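Local atomic coordinates of geranyltranstransferase (Methylococcus capsulatus, PDB entry 3TS7), a protein that probably makes farnesyl diphosphate as a magnesium-dependent prenyltransferase of the FPP/GGPP synthase family, within isoprenoid biosynthesis. Residues B[126-131]-B[146-151]; B[69-74]-B[136-141]. One frame throughout, in Å; residues are numbered along the deposited sequence.

Interaction 1 of 2, residues B[126-131]-B[146-151]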
# COMPACT_ATOMS: atom_id res chain seq x y z
N LEU B 126 0.02 6.23 -1.04
CA LEU B 126 -0.45 7.37 -1.80
C LEU B 126 -1.56 7.01 -2.80
O LEU B 126 -2.48 7.80 -3.01
CB LEU B 126 0.72 7.93 -2.59
CG LEU B 126 0.67 9.33 -3.20
CD1 LEU B 126 0.45 10.43 -2.14
CD2 LEU B 126 1.98 9.55 -3.91
N ALA B 127 -1.47 5.83 -3.41
CA ALA B 127 -2.53 5.34 -4.28
C ALA B 127 -3.85 5.32 -3.53
O ALA B 127 -4.87 5.80 -4.05
CB ALA B 127 -2.21 3.96 -4.84
N PHE B 128 -3.82 4.79 -2.31
CA PHE B 128 -5.02 4.67 -1.53
C PHE B 128 -5.49 6.03 -0.97
O PHE B 128 -6.69 6.24 -0.77
CB PHE B 128 -4.79 3.68 -0.39
CG PHE B 128 -4.75 2.25 -0.84
CD1 PHE B 128 -3.55 1.56 -0.89
CD2 PHE B 128 -5.92 1.61 -1.25
CE1 PHE B 128 -3.51 0.22 -1.30
CE2 PHE B 128 -5.90 0.29 -1.68
CZ PHE B 128 -4.69 -0.40 -1.70
N HIS B 129 -4.52 6.92 -0.69
CA HIS B 129 -4.82 8.32 -0.28
C HIS B 129 -5.56 9.05 -1.41
O HIS B 129 -6.57 9.74 -1.14
CB HIS B 129 -3.54 9.06 0.15
CG HIS B 129 -3.66 10.55 0.18
ND1 HIS B 129 -4.47 11.23 1.08
CD2 HIS B 129 -3.05 11.51 -0.56
CE1 HIS B 129 -4.34 12.53 0.89
NE2 HIS B 129 -3.50 12.73 -0.11
N VAL B 130 -5.09 8.87 -2.65
CA VAL B 130 -5.78 9.45 -3.83
C VAL B 130 -7.24 8.96 -3.91
O VAL B 130 -8.17 9.78 -3.98
CB VAL B 130 -5.00 9.22 -5.16
CG1 VAL B 130 -5.82 9.63 -6.39
CG2 VAL B 130 -3.73 10.02 -5.16
N LEU B 131 -7.47 7.65 -3.80
CA LEU B 131 -8.84 7.13 -3.92
C LEU B 131 -9.76 7.57 -2.78
O LEU B 131 -10.93 7.87 -3.01
CB LEU B 131 -8.86 5.60 -4.05
CG LEU B 131 -8.31 4.94 -5.32
CD1 LEU B 131 -8.49 3.41 -5.19
CD2 LEU B 131 -8.99 5.44 -6.61
N ALA B 146 -15.93 1.05 -3.01
CA ALA B 146 -15.73 -0.04 -3.95
C ALA B 146 -14.45 0.10 -4.77
O ALA B 146 -13.79 -0.90 -5.05
CB ALA B 146 -16.95 -0.19 -4.86
N MET B 147 -14.07 1.32 -5.14
CA MET B 147 -12.81 1.55 -5.85
C MET B 147 -11.60 1.15 -5.01
O MET B 147 -10.63 0.58 -5.53
CB MET B 147 -12.64 3.01 -6.20
CG MET B 147 -13.51 3.49 -7.35
SD MET B 147 -13.20 5.23 -7.64
CE MET B 147 -14.35 5.53 -8.99
N ILE B 148 -11.67 1.50 -3.73
CA ILE B 148 -10.59 1.22 -2.77
C ILE B 148 -10.46 -0.29 -2.60
O ILE B 148 -9.36 -0.84 -2.72
CB ILE B 148 -10.82 1.92 -1.41
CG1 ILE B 148 -10.77 3.44 -1.59
CG2 ILE B 148 -9.78 1.45 -0.38
CD1 ILE B 148 -11.58 4.22 -0.56
N GLU B 149 -11.59 -0.95 -2.36
CA GLU B 149 -11.61 -2.41 -2.25
C GLU B 149 -11.05 -3.09 -3.49
O GLU B 149 -10.27 -4.04 -3.37
CB GLU B 149 -13.01 -2.94 -1.90
CG GLU B 149 -13.18 -4.50 -2.01
CD GLU B 149 -12.14 -5.34 -1.25
OE1 GLU B 149 -11.39 -4.81 -0.39
OE2 GLU B 149 -12.05 -6.56 -1.52
N THR B 150 -11.42 -2.57 -4.66
CA THR B 150 -10.93 -3.07 -5.93
C THR B 150 -9.43 -3.00 -5.98
O THR B 150 -8.76 -4.00 -6.31
CB THR B 150 -11.52 -2.26 -7.11
OG1 THR B 150 -12.91 -2.58 -7.22
CG2 THR B 150 -10.80 -2.60 -8.42
N LEU B 151 -8.87 -1.84 -5.63
CA LEU B 151 -7.43 -1.66 -5.74
C LEU B 151 -6.69 -2.52 -4.69
O LEU B 151 -5.62 -3.09 -4.98
CB LEU B 151 -7.02 -0.18 -5.63
CG LEU B 151 -5.57 0.14 -6.03
CD1 LEU B 151 -5.33 0.03 -7.53
CD2 LEU B 151 -5.19 1.54 -5.56

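Interaction 2 of 2, residues B[69-74]-B[136-141]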
# COMPACT_ATOMS: atom_id res chain seq x y z
N ALA B 69 -13.74 12.59 -18.16
CA ALA B 69 -12.34 12.30 -17.85
C ALA B 69 -11.88 12.88 -16.51
O ALA B 69 -10.99 12.35 -15.87
CB ALA B 69 -11.44 12.78 -18.97
N ASP B 70 -12.51 13.99 -16.11
CA ASP B 70 -12.29 14.60 -14.81
C ASP B 70 -12.47 13.64 -13.63
O ASP B 70 -11.72 13.72 -12.66
CB ASP B 70 -13.21 15.82 -14.65
CG ASP B 70 -12.71 17.05 -15.41
OD1 ASP B 70 -13.42 18.07 -15.43
OD2 ASP B 70 -11.61 16.99 -16.00
N LEU B 71 -13.45 12.74 -13.73
CA LEU B 71 -13.69 11.74 -12.69
C LEU B 71 -12.68 10.58 -12.72
O LEU B 71 -12.64 9.77 -11.79
CB LEU B 71 -15.11 11.15 -12.79
CG LEU B 71 -16.32 12.08 -12.69
CD1 LEU B 71 -17.60 11.25 -12.62
CD2 LEU B 71 -16.25 13.04 -11.51
N LEU B 72 -11.86 10.53 -13.76
CA LEU B 72 -10.99 9.39 -14.02
C LEU B 72 -9.52 9.66 -13.75
O LEU B 72 -8.77 8.72 -13.62
CB LEU B 72 -11.15 8.88 -15.47
CG LEU B 72 -12.55 8.43 -15.91
CD1 LEU B 72 -12.55 8.22 -17.40
CD2 LEU B 72 -13.04 7.19 -15.19
N ASP B 73 -9.13 10.94 -13.66
CA ASP B 73 -7.76 11.30 -13.33
C ASP B 73 -7.24 10.63 -12.05
O ASP B 73 -6.17 10.04 -12.07
CB ASP B 73 -7.59 12.82 -13.23
CG ASP B 73 -7.74 13.53 -14.56
OD1 ASP B 73 -7.25 13.03 -15.59
OD2 ASP B 73 -8.34 14.62 -14.59
N GLY B 74 -8.01 10.72 -10.98
CA GLY B 74 -7.69 10.11 -9.69
C GLY B 74 -7.49 8.60 -9.77
O GLY B 74 -6.40 8.12 -9.44
N SER B 136 -11.76 15.43 -6.84
CA SER B 136 -12.11 15.32 -8.26
C SER B 136 -12.75 13.97 -8.60
O SER B 136 -13.43 13.84 -9.63
CB SER B 136 -10.90 15.59 -9.14
OG SER B 136 -9.92 14.59 -8.98
N ILE B 137 -12.57 12.96 -7.75
CA ILE B 137 -13.31 11.70 -7.92
C ILE B 137 -14.70 11.87 -7.35
O ILE B 137 -15.04 11.30 -6.30
CB ILE B 137 -12.58 10.46 -7.30
CG1 ILE B 137 -11.08 10.51 -7.56
CG2 ILE B 137 -13.19 9.15 -7.85
CD1 ILE B 137 -10.28 9.34 -6.90
N ALA B 138 -15.52 12.65 -8.05
CA ALA B 138 -16.82 13.06 -7.53
C ALA B 138 -17.89 11.99 -7.79
O ALA B 138 -18.72 12.11 -8.69
CB ALA B 138 -17.23 14.43 -8.10
N VAL B 139 -17.83 10.92 -6.99
CA VAL B 139 -18.74 9.78 -7.13
C VAL B 139 -19.38 9.52 -5.76
O VAL B 139 -18.90 10.05 -4.76
CB VAL B 139 -17.97 8.50 -7.58
CG1 VAL B 139 -17.17 8.76 -8.86
CG2 VAL B 139 -17.05 7.99 -6.48
N PRO B 140 -20.46 8.72 -5.71
CA PRO B 140 -21.08 8.40 -4.42
C PRO B 140 -20.13 7.64 -3.49
O PRO B 140 -19.18 6.99 -3.96
CB PRO B 140 -22.27 7.53 -4.81
CG PRO B 140 -22.62 7.99 -6.19
CD PRO B 140 -21.32 8.32 -6.84
N ALA B 141 -20.38 7.77 -2.19
CA ALA B 141 -19.55 7.17 -1.16
C ALA B 141 -19.31 5.67 -1.40
O ALA B 141 -18.17 5.21 -1.37
CB ALA B 141 -20.17 7.40 0.22
O HOH W 1 -10.40 12.21 -10.63

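Interaction 1 of 2, residues B[126-131]-B[146-151]
L131, F128 and A127 pack against I148 and L151 where two consecutive helices of the all-helical prenyl synthase fold, 113-133 and 141-155, run back as an antiparallel hairpin. The axes of the two short segments come within 9.9 Å, at 162° between their N-to-C directions, and the seam is buried. Among the aliphatic contacts, L131 has I148 on one flank and L151 on the other: its CB lies 3.8 Å from CG1 of I148, while its CD1 reaches CD2 of L151. That same CD2 also meets CB of A127 at 3.9 Å, so a single methyl bridges two successive turns of the facing helix. L151 can extend this far because its CG stands opposite the backbone N (chi1 -167°).

The aromatic contact belongs to F128. CD2 of L151 sits over one face of the ring, 4.1 Å above its plane and offset toward the rim, and CG2 of I148 touches ring atom CD2 at 4.0 Å. The ring also stacks on F128 of the second subunit, which brings this hairpin into the dimer interface. Beyond the apolar seam, H129 ND1 bonds E149 OE1 of that subunit, and the reciprocal pair forms as well.

Two carbonyl oxygens of helix 141-155 are touched as well. CD1 of L131 abuts M147 O, and the F128 ring presents its edge to I148 O, in plane, with CE2 3.8 Å from that oxygen.

Interaction 2 of 2, residues B[69-74]-B[136-141]
D70 and S136 touch through their backbone oxygens, D70 O and S136 O, 3.5 Å apart and both acceptors; the hydrogen bonding between the two residues goes through a water. The water donates to D70 O and, at 2.9 Å, to OG of S136. The D70 carboxylate is engaged elsewhere, in a salt bridge from OD2 to R19 on helix 5-27.

L71 carries the direct packing. Its CG lies opposite its own carbonyl carbon (chi1 -58°), a setting that brings CD2 off the oxygen end of the S136 carbonyl and alongside A138. This methyl is 3.5 Å from S136 O and 3.8 Å from CB of A138, so it touches both polar backbone and an apolar methyl. The backbone oxygen of the same residue, L71 O, faces CG2 of I137.

The loop that L71 meets joins helix 113-133 to helix 141-155, and it bends through two successive inverse gamma turns, centred on I137 and A138. P140 then takes the N-cap position of the second helix. The turns carry I137 inward, where it also packs on R144 of helix 141-155.

D73 opens helix 73-90 and directs its carboxylate to R19 and Y59, leaving G74 to face the loop. With no side chain at G74, I137 comes right up to the backbone: its CD1 is 3.9 Å from G74 CA. The water accepts from G74 N at 2.8 Å and donates to D70 O, standing in for a direct backbone bond between them. S136 OG, the water's third partner, is also hydrogen-bonded to OD2 of D134.

Overall arrangement
The two interactions cross along the chain: 69-74 comes first, then 126-131, 136-141 and 146-151. Their centres are 12 Å apart on the same side of the chain's centre. Interaction 2 holds the loop between helices 113-133 and 141-155, the pair that interaction 1 joins, against the start of helix 73-90. I137 links them physically: its CD1 is 3.6 Å from V130 O, and its CG2 is 3.9 Å from M147 SD. Helix 73-90 takes part in both: G74 belongs to interaction 2, while further along A78 touches L131 and I82 touches A127 and L151. The hairpin thus packs on helix 73-90 of its own chain and also contributes to the dimer interface, through F128, H129 and E149.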